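Local coordinates for uncharacterized protein (Photobacterium profundum, PDB 4I45) that probably works as a hydrolase, most likely a thioesterase of the hot-dog fold in the 4-hydroxybenzoyl-CoA thioesterase family, and binds magnesium, at residues A[28-33]-A[60-65]; A[53-58]-A[120-125]; A[87-92]-A[111-116]. One frame throughout, in Å; residues are numbered along the deposited sequence.

Interaction 1. Residues A[28-33]-A[60-65]; sequences NFLKYF and YKANMI
Met64 drives its thioether into the side of helix 28-40, meeting Phe29, Leu30 and Phe33. This is the sausage-in-bun packing of the hot-dog fold, with the long helix lying against the curved antiparallel sheet. Met64 is modelled in two conformers; in the one described here the side chain, bent at chi2 and chi3, brings SD and CE up against the helix. CE lies 3.5 Å from Phe33 CE2 and 3.7 Å from Phe29 CB, so the methyl touches both Phe29 and Phe33, one helical turn apart. The sulfur approaches the Phe33 ring at its edge: SD is 4.9 Å from the ring centroid and 76° off the ring normal, a Met-aromatic contact. Leu30 fills the other flank, its CD2 standing 3.9 Å from Met64 SD and 4.0 Å from Ala62 CB, so that one branch bridges two residues on the same face of the strand. Phe29 gives only its root to the contact. Its ring leads away from strand 60-65 to pack on Val24, Val70, Val96 and Val106, while Val96 and Ile78 also back the Phe33 ring. No hydrogen bond crosses between the segments, and every touching residue is buried. Along its other edge, strand 61-65 pairs antiparallel with a strand of the second subunit, carrying the sheet across the interface. The spacing of Phe29 and Phe33 around Met64 is set by the helical turn itself, closed by Phe33 N donating to Phe29 O at 2.9 Å.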
ATOM      1  N   ASN A  28      -4.264   7.331   0.446  1.00 11.83           N
ATOM      2  CA  ASN A  28      -3.040   7.469   1.214  1.00 11.64           C
ATOM      3  C   ASN A  28      -3.060   8.530   2.285  1.00 10.87           C
ATOM      4  O   ASN A  28      -2.313   8.433   3.290  1.00 13.20           O
ATOM      5  CB  ASN A  28      -1.806   7.671   0.313  1.00 11.64           C
ATOM      6  CG  ASN A  28      -1.538   6.489  -0.556  1.00 11.90           C
ATOM      7  OD1 ASN A  28      -1.940   5.346  -0.234  1.00 14.85           O
ATOM      8  ND2 ASN A  28      -0.898   6.729  -1.708  1.00 13.42           N
ATOM      9  N   PHE A  29      -3.875   9.561   2.134  1.00 11.71           N
ATOM     10  CA  PHE A  29      -3.883  10.595   3.131  1.00 11.26           C
ATOM     11  C   PHE A  29      -4.312  10.067   4.522  1.00 12.28           C
ATOM     12  O   PHE A  29      -3.822  10.547   5.543  1.00 13.06           O
ATOM     13  CB  PHE A  29      -4.729  11.788   2.720  1.00 11.52           C
ATOM     14  CG  PHE A  29      -4.133  12.553   1.553  1.00 11.36           C
ATOM     15  CD1 PHE A  29      -3.036  13.310   1.777  1.00 13.12           C
ATOM     16  CD2 PHE A  29      -4.633  12.413   0.287  1.00 12.98           C
ATOM     17  CE1 PHE A  29      -2.462  14.043   0.749  1.00 13.76           C
ATOM     18  CE2 PHE A  29      -4.050  13.109  -0.780  1.00 12.86           C
ATOM     19  CZ  PHE A  29      -2.957  13.919  -0.534  1.00 14.55           C
ATOM     20  N   LEU A  30      -5.255   9.146   4.529  1.00 13.31           N
ATOM     21  CA  LEU A  30      -5.649   8.547   5.812  1.00 13.43           C
ATOM     22  C   LEU A  30      -4.488   7.799   6.470  1.00 12.77           C
ATOM     23  O   LEU A  30      -4.442   7.746   7.709  1.00 15.51           O
ATOM     24  CB  LEU A  30      -6.880   7.664   5.646  1.00 16.85           C
ATOM     25  CG  LEU A  30      -8.231   8.202   6.124  1.00 22.24           C
ATOM     26  CD1 LEU A  30      -9.284   7.103   6.000  1.00 24.58           C
ATOM     27  CD2 LEU A  30      -8.259   8.789   7.577  1.00 19.87           C
ATOM     28  N   LYS A  31      -3.630   7.158   5.684  1.00 13.14           N
ATOM     29  CA  LYS A  31      -2.409   6.561   6.202  0.50 13.41           C
ATOM     30  C   LYS A  31      -1.518   7.600   6.860  1.00 13.56           C
ATOM     31  O   LYS A  31      -0.996   7.372   7.934  1.00 14.70           O
ATOM     32  CB  LYS A  31      -1.620   5.764   5.151  0.50 14.59           C
ATOM     33  CG  LYS A  31      -2.398   4.759   4.333  0.50 13.83           C
ATOM     34  CD  LYS A  31      -1.428   3.857   3.560  0.50 16.61           C
ATOM     35  CE  LYS A  31      -2.081   2.630   2.928  0.50 18.80           C
ATOM     36  NZ  LYS A  31      -1.036   1.734   2.329  0.50 20.35           N
ATOM     37  N   TYR A  32      -1.297   8.734   6.191  1.00 12.96           N
ATOM     38  CA  TYR A  32      -0.432   9.746   6.749  1.00 11.69           C
ATOM     39  C   TYR A  32      -1.026  10.252   8.068  1.00 12.30           C
ATOM     40  O   TYR A  32      -0.276  10.526   9.025  1.00 14.41           O
ATOM     41  CB  TYR A  32      -0.210  10.933   5.757  1.00 11.68           C
ATOM     42  CG  TYR A  32       0.173  10.531   4.346  1.00 12.45           C
ATOM     43  CD1 TYR A  32       0.963   9.417   4.091  1.00 13.45           C
ATOM     44  CD2 TYR A  32      -0.223  11.328   3.266  1.00 13.69           C
ATOM     45  CE1 TYR A  32       1.280   9.036   2.802  1.00 13.98           C
ATOM     46  CE2 TYR A  32       0.095  10.964   1.990  1.00 14.67           C
ATOM     47  CZ  TYR A  32       0.862   9.840   1.751  1.00 14.23           C
ATOM     48  OH  TYR A  32       1.170   9.468   0.462  1.00 16.97           O
ATOM     49  N   PHE A  33      -2.338  10.449   8.089  1.00 12.77           N
ATOM     50  CA  PHE A  33      -3.013  10.815   9.319  1.00 11.84           C
ATOM     51  C   PHE A  33      -2.810   9.777  10.438  1.00 11.97           C
ATOM     52  O   PHE A  33      -2.529  10.156  11.572  1.00 13.75           O
ATOM     53  CB  PHE A  33      -4.481  11.078   9.072  1.00 12.07           C
ATOM     54  CG  PHE A  33      -4.777  12.345   8.262  1.00 12.51           C
ATOM     55  CD1 PHE A  33      -3.822  13.355   8.083  1.00 12.77           C
ATOM     56  CD2 PHE A  33      -6.038  12.560   7.800  1.00 12.88           C
ATOM     57  CE1 PHE A  33      -4.144  14.519   7.356  1.00 13.92           C
ATOM     58  CE2 PHE A  33      -6.354  13.723   7.070  1.00 13.02           C
ATOM     59  CZ  PHE A  33      -5.407  14.697   6.891  1.00 14.03           C
ATOM     60  N   TYR A  60     -13.651   5.216  14.453  1.00 13.09           N
ATOM     61  CA  TYR A  60     -15.052   5.010  14.158  1.00 13.96           C
ATOM     62  C   TYR A  60     -15.521   5.779  12.907  1.00 12.89           C
ATOM     63  O   TYR A  60     -16.270   5.245  12.096  1.00 13.94           O
ATOM     64  CB  TYR A  60     -15.870   5.345  15.439  1.00 14.83           C
ATOM     65  CG  TYR A  60     -17.349   5.297  15.252  1.00 15.69           C
ATOM     66  CD1 TYR A  60     -17.952   4.224  14.620  1.00 15.57           C
ATOM     67  CD2 TYR A  60     -18.159   6.338  15.686  1.00 18.95           C
ATOM     68  CE1 TYR A  60     -19.336   4.153  14.460  1.00 18.65           C
ATOM     69  CE2 TYR A  60     -19.541   6.293  15.507  1.00 22.33           C
ATOM     70  CZ  TYR A  60     -20.122   5.189  14.891  1.00 19.62           C
ATOM     71  OH  TYR A  60     -21.483   5.149  14.717  1.00 25.75           O
ATOM     72  N   LYS A  61     -15.089   7.030  12.797  1.00 12.69           N
ATOM     73  CA  LYS A  61     -15.469   7.836  11.631  1.00 13.49           C
ATOM     74  C   LYS A  61     -14.268   8.613  11.204  1.00 13.89           C
ATOM     75  O   LYS A  61     -13.466   9.061  11.998  1.00 13.77           O
ATOM     76  CB  LYS A  61     -16.615   8.801  11.962  1.00 14.98           C
ATOM     77  CG  LYS A  61     -17.942   8.103  12.175  1.00 17.43           C
ATOM     78  CD  LYS A  61     -19.044   9.071  12.535  1.00 17.85           C
ATOM     79  CE  LYS A  61     -20.391   8.428  12.780  1.00 24.17           C
ATOM     80  NZ  LYS A  61     -21.421   9.443  13.225  1.00 26.75           N
ATOM     81  N   ALA A  62     -14.190   8.789   9.879  1.00 12.67           N
ATOM     82  CA  ALA A  62     -13.202   9.659   9.221  1.00 13.01           C
ATOM     83  C   ALA A  62     -13.862  10.416   8.063  1.00 12.91           C
ATOM     84  O   ALA A  62     -14.397   9.802   7.150  1.00 14.17           O
ATOM     85  CB  ALA A  62     -12.070   8.860   8.726  1.00 13.93           C
ATOM     86  N   ASN A  63     -13.903  11.734   8.224  1.00 13.44           N
ATOM     87  CA  ASN A  63     -14.477  12.605   7.189  1.00 13.62           C
ATOM     88  C   ASN A  63     -13.375  13.422   6.580  1.00 12.70           C
ATOM     89  O   ASN A  63     -12.760  14.225   7.258  1.00 15.19           O
ATOM     90  CB  ASN A  63     -15.518  13.514   7.775  1.00 14.70           C
ATOM     91  CG  ASN A  63     -16.727  12.755   8.271  1.00 16.63           C
ATOM     92  OD1 ASN A  63     -16.880  11.543   8.051  1.00 19.28           O
ATOM     93  ND2 ASN A  63     -17.599  13.461   8.946  1.00 28.77           N
ATOM     94  N   MET A  64     -13.139  13.168   5.297  1.00 12.99           N
ATOM     95  CA  MET A  64     -12.033  13.719   4.510  0.70 12.34           C
ATOM     96  C   MET A  64     -12.535  14.757   3.484  1.00 11.99           C
ATOM     97  O   MET A  64     -13.570  14.518   2.838  1.00 14.10           O
ATOM     98  CB  MET A  64     -11.335  12.586   3.741  0.70 12.20           C
ATOM     99  CG  MET A  64     -10.742  11.454   4.652  0.70 12.38           C
ATOM    100  SD  MET A  64      -9.333  12.001   5.660  0.70 14.86           S
ATOM    101  CE  MET A  64      -7.984  12.043   4.471  0.70 15.03           C
ATOM    102  N   ILE A  65     -11.775  15.836   3.367  1.00 12.61           N
ATOM    103  CA  ILE A  65     -11.971  16.816   2.279  1.00 12.89           C
ATOM    104  C   ILE A  65     -10.644  16.922   1.577  1.00 12.01           C
ATOM    105  O   ILE A  65      -9.614  17.220   2.188  1.00 12.66           O
ATOM    106  CB  ILE A  65     -12.388  18.195   2.797  1.00 14.62           C
ATOM    107  CG1 ILE A  65     -13.507  18.107   3.830  1.00 15.21           C
ATOM    108  CG2 ILE A  65     -12.796  19.085   1.603  1.00 16.00           C
ATOM    109  CD1 ILE A  65     -13.832  19.467   4.404  1.00 20.06           C
TER

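Interaction 2. Residues A[53-58]-A[120-125]; sequences HGLGFA and RLQPVP. With MG (magnesium ion), chain B.
Pro125 turns the CB-CG edge of its ring onto one face of the His53 imidazole, at the rim of the hot-dog domain where the end of helix 43-53 meets the loop leading into helix 126-129. This is a CH-pi contact: Pro125 CG stands 3.6 Å from the ring centroid, 17° off its normal, and is displaced toward ND1. Metal coordination uses the far end of the same ring. NE2 binds the magnesium ion at 2.0 Å, Asp127 OD1 is a further ligand, and two waters complete the modelled set, both lying in the imidazole plane at its edge. The proline thus packs on a ligand whose other end is held by the metal, two residues before the second protein ligand. The remaining contacts are apolar. Leu55 splits its branches, CD2 reaching Gln122 CB at 3.7 Å and CD1 lying 4.0 Å from Pro125 CG. Phe57 CE1 lies 4.0 Å from Val124 CG2, the side chains crossing at about a right angle, and Leu49 packs on Leu55, Phe57 and Pro125. No hydrogen bond joins the two segments. Gln122 CB and CG touch Leu55 CD2, and the bend at chi2 (-61°) leads the amide away, its NE2 bonding to Asp116 OD1.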
ATOM      1  N   HIS A  53      -5.118  -1.681  31.119  1.00 14.74           N
ATOM      2  CA  HIS A  53      -6.543  -1.401  31.115  1.00 14.43           C
ATOM      3  C   HIS A  53      -7.372  -2.294  30.212  1.00 15.28           C
ATOM      4  O   HIS A  53      -8.598  -2.275  30.302  1.00 17.40           O
ATOM      5  CB  HIS A  53      -6.797   0.056  30.725  1.00 13.15           C
ATOM      6  CG  HIS A  53      -6.191   1.062  31.657  1.00 13.06           C
ATOM      7  ND1 HIS A  53      -6.910   1.655  32.652  1.00 13.88           N
ATOM      8  CD2 HIS A  53      -4.873   1.547  31.774  1.00 14.76           C
ATOM      9  CE1 HIS A  53      -6.085   2.520  33.320  1.00 14.02           C
ATOM     10  NE2 HIS A  53      -4.840   2.414  32.813  1.00 19.28           N
ATOM     11  N   GLY A  54      -6.754  -3.090  29.343  1.00 15.44           N
ATOM     12  CA  GLY A  54      -7.534  -3.926  28.398  1.00 16.03           C
ATOM     13  C   GLY A  54      -8.327  -3.113  27.382  1.00 15.97           C
ATOM     14  O   GLY A  54      -9.372  -3.553  26.886  1.00 18.32           O
ATOM     15  N   LEU A  55      -7.808  -1.935  27.051  1.00 15.85           N
ATOM     16  CA  LEU A  55      -8.525  -0.996  26.184  1.00 15.52           C
ATOM     17  C   LEU A  55      -7.694  -0.720  24.949  1.00 15.98           C
ATOM     18  O   LEU A  55      -6.460  -0.793  24.988  1.00 17.19           O
ATOM     19  CB  LEU A  55      -8.800   0.334  26.893  1.00 15.58           C
ATOM     20  CG  LEU A  55      -9.660   0.219  28.153  1.00 16.68           C
ATOM     21  CD1 LEU A  55      -9.824   1.574  28.830  1.00 17.60           C
ATOM     22  CD2 LEU A  55     -11.013  -0.432  27.827  1.00 17.36           C
ATOM     23  N   GLY A  56      -8.381  -0.405  23.843  1.00 17.96           N
ATOM     24  CA  GLY A  56      -7.721   0.075  22.637  1.00 19.37           C
ATOM     25  C   GLY A  56      -8.543   1.136  22.001  1.00 19.56           C
ATOM     26  O   GLY A  56      -9.737   1.258  22.230  1.00 21.32           O
ATOM     27  N   PHE A  57      -7.867   1.908  21.159  1.00 17.19           N
ATOM     28  CA  PHE A  57      -8.561   2.907  20.375  1.00 17.53           C
ATOM     29  C   PHE A  57      -8.869   2.371  18.984  1.00 17.26           C
ATOM     30  O   PHE A  57      -8.087   1.612  18.405  1.00 24.72           O
ATOM     31  CB  PHE A  57      -7.768   4.219  20.235  1.00 20.50           C
ATOM     32  CG  PHE A  57      -7.549   4.936  21.518  1.00 22.10           C
ATOM     33  CD1 PHE A  57      -8.589   5.103  22.431  1.00 33.01           C
ATOM     34  CD2 PHE A  57      -6.291   5.388  21.867  1.00 32.58           C
ATOM     35  CE1 PHE A  57      -8.379   5.728  23.648  1.00 31.41           C
ATOM     36  CE2 PHE A  57      -6.089   6.022  23.070  1.00 29.27           C
ATOM     37  CZ  PHE A  57      -7.143   6.208  23.959  1.00 33.43           C
ATOM     38  N   ALA A  58     -10.027   2.768  18.474  1.00 15.71           N
ATOM     39  CA  ALA A  58     -10.442   2.427  17.133  1.00 16.72           C
ATOM     40  C   ALA A  58     -10.957   3.674  16.445  1.00 14.17           C
ATOM     41  O   ALA A  58     -11.639   4.482  17.048  1.00 14.55           O
ATOM     42  CB  ALA A  58     -11.538   1.378  17.164  1.00 18.95           C
ATOM     43  N   ARG A 120     -17.198  -2.742  23.901  1.00 21.61           N
ATOM     44  CA  ARG A 120     -18.004  -1.737  24.590  1.00 19.85           C
ATOM     45  C   ARG A 120     -17.163  -0.491  24.842  1.00 17.48           C
ATOM     46  O   ARG A 120     -15.970  -0.570  25.102  1.00 19.51           O
ATOM     47  CB  ARG A 120     -18.555  -2.272  25.915  1.00 23.72           C
ATOM     48  CG  ARG A 120     -19.623  -3.359  25.769  1.00 28.48           C
ATOM     49  CD  ARG A 120     -20.065  -3.908  27.083  0.50 29.90           C
ATOM     50  NE  ARG A 120     -19.025  -4.708  27.715  0.50 33.24           N
ATOM     51  CZ  ARG A 120     -18.306  -4.286  28.742  0.50 29.20           C
ATOM     52  NH1 ARG A 120     -18.539  -3.088  29.252  0.50 33.16           N
ATOM     53  NH2 ARG A 120     -17.380  -5.060  29.284  0.50 31.76           N
ATOM     54  N   LEU A 121     -17.821   0.659  24.776  1.00 18.74           N
ATOM     55  CA  LEU A 121     -17.169   1.935  25.041  1.00 18.03           C
ATOM     56  C   LEU A 121     -16.749   1.955  26.505  1.00 19.62           C
ATOM     57  O   LEU A 121     -17.516   1.508  27.362  1.00 22.54           O
ATOM     58  CB  LEU A 121     -18.126   3.093  24.768  1.00 19.03           C
ATOM     59  CG  LEU A 121     -18.516   3.338  23.309  1.00 19.84           C
ATOM     60  CD1 LEU A 121     -19.658   4.341  23.265  1.00 24.62           C
ATOM     61  CD2 LEU A 121     -17.303   3.767  22.470  1.00 24.53           C
ATOM     62  N   GLN A 122     -15.541   2.444  26.778  1.00 19.98           N
ATOM     63  CA  GLN A 122     -15.061   2.640  28.134  1.00 20.41           C
ATOM     64  C   GLN A 122     -14.362   3.981  28.256  1.00 22.07           C
ATOM     65  O   GLN A 122     -13.824   4.464  27.280  1.00 21.36           O
ATOM     66  CB  GLN A 122     -14.102   1.533  28.553  1.00 21.32           C
ATOM     67  CG  GLN A 122     -14.701   0.151  28.580  1.00 20.35           C
ATOM     68  CD  GLN A 122     -15.856   0.013  29.541  1.00 20.40           C
ATOM     69  OE1 GLN A 122     -16.065   0.840  30.439  1.00 26.58           O
ATOM     70  NE2 GLN A 122     -16.631  -1.031  29.341  1.00 24.95           N
ATOM     71  N   PRO A 123     -14.359   4.576  29.469  1.00 20.11           N
ATOM     72  CA  PRO A 123     -13.727   5.884  29.606  1.00 20.56           C
ATOM     73  C   PRO A 123     -12.245   5.807  29.236  1.00 20.85           C
ATOM     74  O   PRO A 123     -11.592   4.811  29.481  1.00 20.58           O
ATOM     75  CB  PRO A 123     -13.957   6.238  31.079  1.00 24.58           C
ATOM     76  CG  PRO A 123     -15.181   5.435  31.469  1.00 24.49           C
ATOM     77  CD  PRO A 123     -15.018   4.147  30.719  1.00 19.63           C
ATOM     78  N   VAL A 124     -11.749   6.823  28.550  1.00 18.43           N
ATOM     79  CA  VAL A 124     -10.299   6.944  28.340  1.00 18.32           C
ATOM     80  C   VAL A 124      -9.639   7.178  29.709  1.00 17.20           C
ATOM     81  O   VAL A 124     -10.038   8.110  30.422  1.00 18.03           O
ATOM     82  CB  VAL A 124      -9.946   8.113  27.400  1.00 19.23           C
ATOM     83  CG1 VAL A 124      -8.437   8.186  27.221  1.00 20.26           C
ATOM     84  CG2 VAL A 124     -10.684   7.960  26.038  1.00 22.54           C
ATOM     85  N   PRO A 125      -8.647   6.336  30.087  1.00 15.29           N
ATOM     86  CA  PRO A 125      -7.974   6.621  31.363  1.00 15.35           C
ATOM     87  C   PRO A 125      -7.220   7.947  31.390  1.00 16.00           C
ATOM     88  O   PRO A 125      -6.730   8.391  30.345  1.00 16.97           O
ATOM     89  CB  PRO A 125      -7.014   5.419  31.561  1.00 17.10           C
ATOM     90  CG  PRO A 125      -7.544   4.344  30.597  1.00 16.15           C
ATOM     91  CD  PRO A 125      -8.088   5.143  29.432  1.00 16.46           C
TER
HETATM   92 MG    MG B 201      -3.243   3.255  33.778  1.00 10.54          MG
HETATM   93  O   HOH W   1      -4.469   4.265  35.240  1.00 16.53           O
HETATM   94  O   HOH W   2      -1.809   2.449  32.378  1.00 15.80           O

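Interaction 3. Residues A[87-92]-A[111-116]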
ATOM      1  N   LYS A  87     -16.535  11.112  27.759  1.00 31.33           N
ATOM      2  CA  LYS A  87     -15.630  10.174  28.445  1.00 27.24           C
ATOM      3  C   LYS A  87     -14.937   9.188  27.510  1.00 23.96           C
ATOM      4  O   LYS A  87     -13.843   8.666  27.824  1.00 25.07           O
ATOM      5  CB  LYS A  87     -16.415   9.366  29.468  1.00 35.40           C
ATOM      6  CG  LYS A  87     -16.524  10.016  30.848  1.00 47.39           C
ATOM      7  CD  LYS A  87     -17.014   9.021  31.924  1.00 55.77           C
ATOM      8  CE  LYS A  87     -17.201   9.678  33.302  1.00 68.98           C
ATOM      9  NZ  LYS A  87     -15.960  10.353  33.809  1.00 58.63           N
ATOM     10  N   TYR A  88     -15.584   8.933  26.373  1.00 24.61           N
ATOM     11  CA  TYR A  88     -15.291   7.757  25.545  1.00 22.39           C
ATOM     12  C   TYR A  88     -14.571   8.049  24.230  1.00 23.70           C
ATOM     13  O   TYR A  88     -13.936   7.161  23.657  1.00 30.42           O
ATOM     14  CB  TYR A  88     -16.605   7.007  25.247  1.00 28.10           C
ATOM     15  CG  TYR A  88     -17.423   6.715  26.485  1.00 29.23           C
ATOM     16  CD1 TYR A  88     -17.068   5.696  27.324  1.00 31.58           C
ATOM     17  CD2 TYR A  88     -18.536   7.487  26.809  1.00 39.74           C
ATOM     18  CE1 TYR A  88     -17.792   5.432  28.453  1.00 40.88           C
ATOM     19  CE2 TYR A  88     -19.267   7.235  27.929  1.00 44.87           C
ATOM     20  CZ  TYR A  88     -18.893   6.208  28.744  1.00 41.64           C
ATOM     21  OH  TYR A  88     -19.619   5.964  29.861  1.00 49.32           O
ATOM     22  N   LYS A  89     -14.657   9.294  23.766  1.00 22.32           N
ATOM     23  CA  LYS A  89     -14.331   9.636  22.386  1.00 21.11           C
ATOM     24  C   LYS A  89     -13.354  10.767  22.297  1.00 18.17           C
ATOM     25  O   LYS A  89     -13.375  11.698  23.089  1.00 21.37           O
ATOM     26  CB  LYS A  89     -15.593  10.003  21.611  1.00 26.98           C
ATOM     27  CG  LYS A  89     -16.686   8.960  21.796  1.00 32.50           C
ATOM     28  CD  LYS A  89     -17.776   9.019  20.748  1.00 32.60           C
ATOM     29  CE  LYS A  89     -18.357  10.438  20.565  1.00 43.21           C
ATOM     30  NZ  LYS A  89     -17.565  11.286  19.628  1.00 53.02           N
ATOM     31  N   THR A  90     -12.496  10.641  21.301  1.00 16.95           N
ATOM     32  CA  THR A  90     -11.539  11.654  20.959  0.50 18.25           C
ATOM     33  C   THR A  90     -11.819  12.117  19.517  1.00 15.20           C
ATOM     34  O   THR A  90     -12.023  11.278  18.629  1.00 16.98           O
ATOM     35  CB  THR A  90     -10.129  11.055  21.133  0.50 21.51           C
ATOM     36  OG1 THR A  90     -10.000  10.567  22.482  0.50 27.78           O
ATOM     37  CG2 THR A  90      -9.066  12.091  20.869  0.50 24.21           C
ATOM     38  N   LEU A  91     -11.867  13.427  19.324  1.00 16.38           N
ATOM     39  CA  LEU A  91     -12.127  14.022  18.004  1.00 15.28           C
ATOM     40  C   LEU A  91     -10.843  14.672  17.519  1.00 14.35           C
ATOM     41  O   LEU A  91     -10.302  15.543  18.187  1.00 16.03           O
ATOM     42  CB  LEU A  91     -13.230  15.048  18.151  1.00 17.23           C
ATOM     43  CG  LEU A  91     -14.572  14.595  18.743  1.00 23.91           C
ATOM     44  CD1 LEU A  91     -15.539  15.791  18.844  1.00 30.81           C
ATOM     45  CD2 LEU A  91     -15.203  13.470  17.939  1.00 30.48           C
ATOM     46  N   TRP A  92     -10.314  14.153  16.417  1.00 14.26           N
ATOM     47  CA  TRP A  92      -9.028  14.586  15.885  1.00 13.75           C
ATOM     48  C   TRP A  92      -9.227  15.432  14.652  1.00 13.50           C
ATOM     49  O   TRP A  92     -10.009  15.045  13.763  1.00 16.45           O
ATOM     50  CB  TRP A  92      -8.191  13.394  15.483  1.00 13.70           C
ATOM     51  CG  TRP A  92      -7.894  12.471  16.626  1.00 14.39           C
ATOM     52  CD1 TRP A  92      -8.783  11.670  17.347  1.00 15.13           C
ATOM     53  CD2 TRP A  92      -6.615  12.301  17.250  1.00 15.35           C
ATOM     54  NE1 TRP A  92      -8.133  10.994  18.326  1.00 16.91           N
ATOM     55  CE2 TRP A  92      -6.820  11.330  18.338  1.00 15.60           C
ATOM     56  CE3 TRP A  92      -5.358  12.805  17.035  1.00 15.42           C
ATOM     57  CZ2 TRP A  92      -5.773  10.883  19.145  1.00 17.49           C
ATOM     58  CZ3 TRP A  92      -4.303  12.358  17.854  1.00 15.24           C
ATOM     59  CH2 TRP A  92      -4.512  11.429  18.904  1.00 16.57           C
ATOM     60  N   GLU A 111     -12.964  10.542  14.341  1.00 14.66           N
ATOM     61  CA  GLU A 111     -13.528  10.191  15.654  0.50 14.20           C
ATOM     62  C   GLU A 111     -13.000   8.837  16.046  1.00 13.19           C
ATOM     63  O   GLU A 111     -13.218   7.849  15.326  1.00 14.39           O
ATOM     64  CB  GLU A 111     -15.060  10.115  15.652  0.50 14.87           C
ATOM     65  CG  GLU A 111     -15.751  11.320  15.057  0.50 16.55           C
ATOM     66  CD  GLU A 111     -17.258  11.341  15.304  0.50 19.28           C
ATOM     67  OE1 GLU A 111     -17.818  10.280  15.672  0.50 21.21           O
ATOM     68  OE2 GLU A 111     -17.877  12.416  15.123  0.50 21.11           O
ATOM     69  N   MET A 112     -12.351   8.824  17.201  1.00 14.64           N
ATOM     70  CA  MET A 112     -11.826   7.588  17.758  0.70 14.95           C
ATOM     71  C   MET A 112     -12.548   7.248  19.060  1.00 15.46           C
ATOM     72  O   MET A 112     -12.831   8.123  19.866  1.00 17.74           O
ATOM     73  CB  MET A 112     -10.337   7.686  18.023  0.70 17.10           C
ATOM     74  CG  MET A 112      -9.538   8.063  16.773  0.70 20.78           C
ATOM     75  SD  MET A 112      -7.851   7.398  16.725  0.70 29.19           S
ATOM     76  CE  MET A 112      -8.112   5.651  16.861  0.70 22.69           C
ATOM     77  N   VAL A 113     -12.856   5.968  19.195  1.00 15.70           N
ATOM     78  CA  VAL A 113     -13.500   5.461  20.398  1.00 15.81           C
ATOM     79  C   VAL A 113     -12.525   4.576  21.161  1.00 15.38           C
ATOM     80  O   VAL A 113     -11.634   3.946  20.615  1.00 17.23           O
ATOM     81  CB  VAL A 113     -14.764   4.695  20.038  1.00 17.70           C
ATOM     82  CG1 VAL A 113     -15.786   5.669  19.438  1.00 19.48           C
ATOM     83  CG2 VAL A 113     -14.447   3.522  19.107  1.00 20.21           C
ATOM     84  N   CYS A 114     -12.777   4.516  22.460  1.00 16.37           N
ATOM     85  CA  CYS A 114     -11.999   3.728  23.406  1.00 17.35           C
ATOM     86  C   CYS A 114     -12.872   2.520  23.790  1.00 16.94           C
ATOM     87  O   CYS A 114     -13.962   2.677  24.341  1.00 18.76           O
ATOM     88  CB  CYS A 114     -11.665   4.596  24.612  1.00 19.03           C
ATOM     89  SG  CYS A 114     -10.750   3.763  25.869  1.00 22.14           S
ATOM     90  N   LEU A 115     -12.417   1.344  23.365  1.00 17.39           N
ATOM     91  CA  LEU A 115     -13.165   0.070  23.481  1.00 17.83           C
ATOM     92  C   LEU A 115     -12.459  -0.974  24.334  1.00 16.54           C
ATOM     93  O   LEU A 115     -11.234  -1.127  24.263  1.00 17.27           O
ATOM     94  CB  LEU A 115     -13.395  -0.545  22.092  1.00 17.43           C
ATOM     95  CG  LEU A 115     -14.136   0.301  21.062  1.00 18.85           C
ATOM     96  CD1 LEU A 115     -14.248  -0.434  19.719  1.00 22.14           C
ATOM     97  CD2 LEU A 115     -15.507   0.669  21.585  1.00 21.03           C
ATOM     98  N   ASP A 116     -13.268  -1.709  25.089  1.00 17.19           N
ATOM     99  CA  ASP A 116     -12.776  -2.904  25.784  1.00 16.79           C
ATOM    100  C   ASP A 116     -12.821  -4.119  24.838  1.00 17.96           C
ATOM    101  O   ASP A 116     -13.171  -4.006  23.675  1.00 21.04           O
ATOM    102  CB  ASP A 116     -13.481  -3.142  27.142  1.00 17.63           C
ATOM    103  CG  ASP A 116     -14.960  -3.497  27.007  1.00 18.07           C
ATOM    104  OD1 ASP A 116     -15.660  -3.339  28.032  1.00 22.66           O
ATOM    105  OD2 ASP A 116     -15.420  -3.921  25.914  1.00 18.84           O
TER
HETATM  106  O   HOH W   3     -10.756   7.882  22.206  1.00 32.64           O
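Thr90 and Met112 face each other as a hydrogen-bonded pair in the antiparallel beta hairpin formed by strands 89-97 and 106-115. Both of their bonds are 2.9 Å: Thr90 N to Met112 O, and the nearly straight Met112 N to Thr90 O at 178°. The tight side of the hairpin is the one carrying Met112 and Trp92, which helix 28-40 covers through Arg37 and Val40. Here Met112 CG comes to 3.6 Å from Trp92 NE1, and in the conformer described SD lies obliquely above the five-membered ring, 4.4 Å from its centroid, in a Met-aromatic contact. That packing buries Trp92 NE1, which has no hydrogen-bond partner in the model.

On the opposite face, the charged ends of Lys89 and Glu111 are the loose part. The two run side by side, yet Lys89 NZ stays 4.1 Å from Glu111 OE1, beyond a salt bridge, and NZ also makes a long, weak ion pair with Asp85. Aliphatic parts still touch, Leu91 CD2 resting 3.6 Å from Glu111 CG. Pairing slackens toward the open end of the hairpin, away from its turn, where the Cys114 N to Tyr88 O bond is bent to 138°. Near that end, on the Thr90 and Met112 face, water 3 bridges Thr90 OG1 and Met112 O, donating to the carbonyl at 3.1 Å.

In the fold
Interaction 1 is the core contact, entirely buried and apolar, with helix 28-40 set on strand 56-66. Interaction 2 lies at the surface about 21 Å away, centre to centre, and mixes apolar packing with a metal site; it uses the beginning of the same strand. Interaction 3 is partly buried and the sole one of the three whose segments are joined by hydrogen bonds, as expected between neighbouring strands. It connects the others: Glu111 pairs through its backbone with both Tyr60 and Lys61, a classic beta bulge beside interaction 1, while Val113 N bonds to Ala58 O of interaction 2.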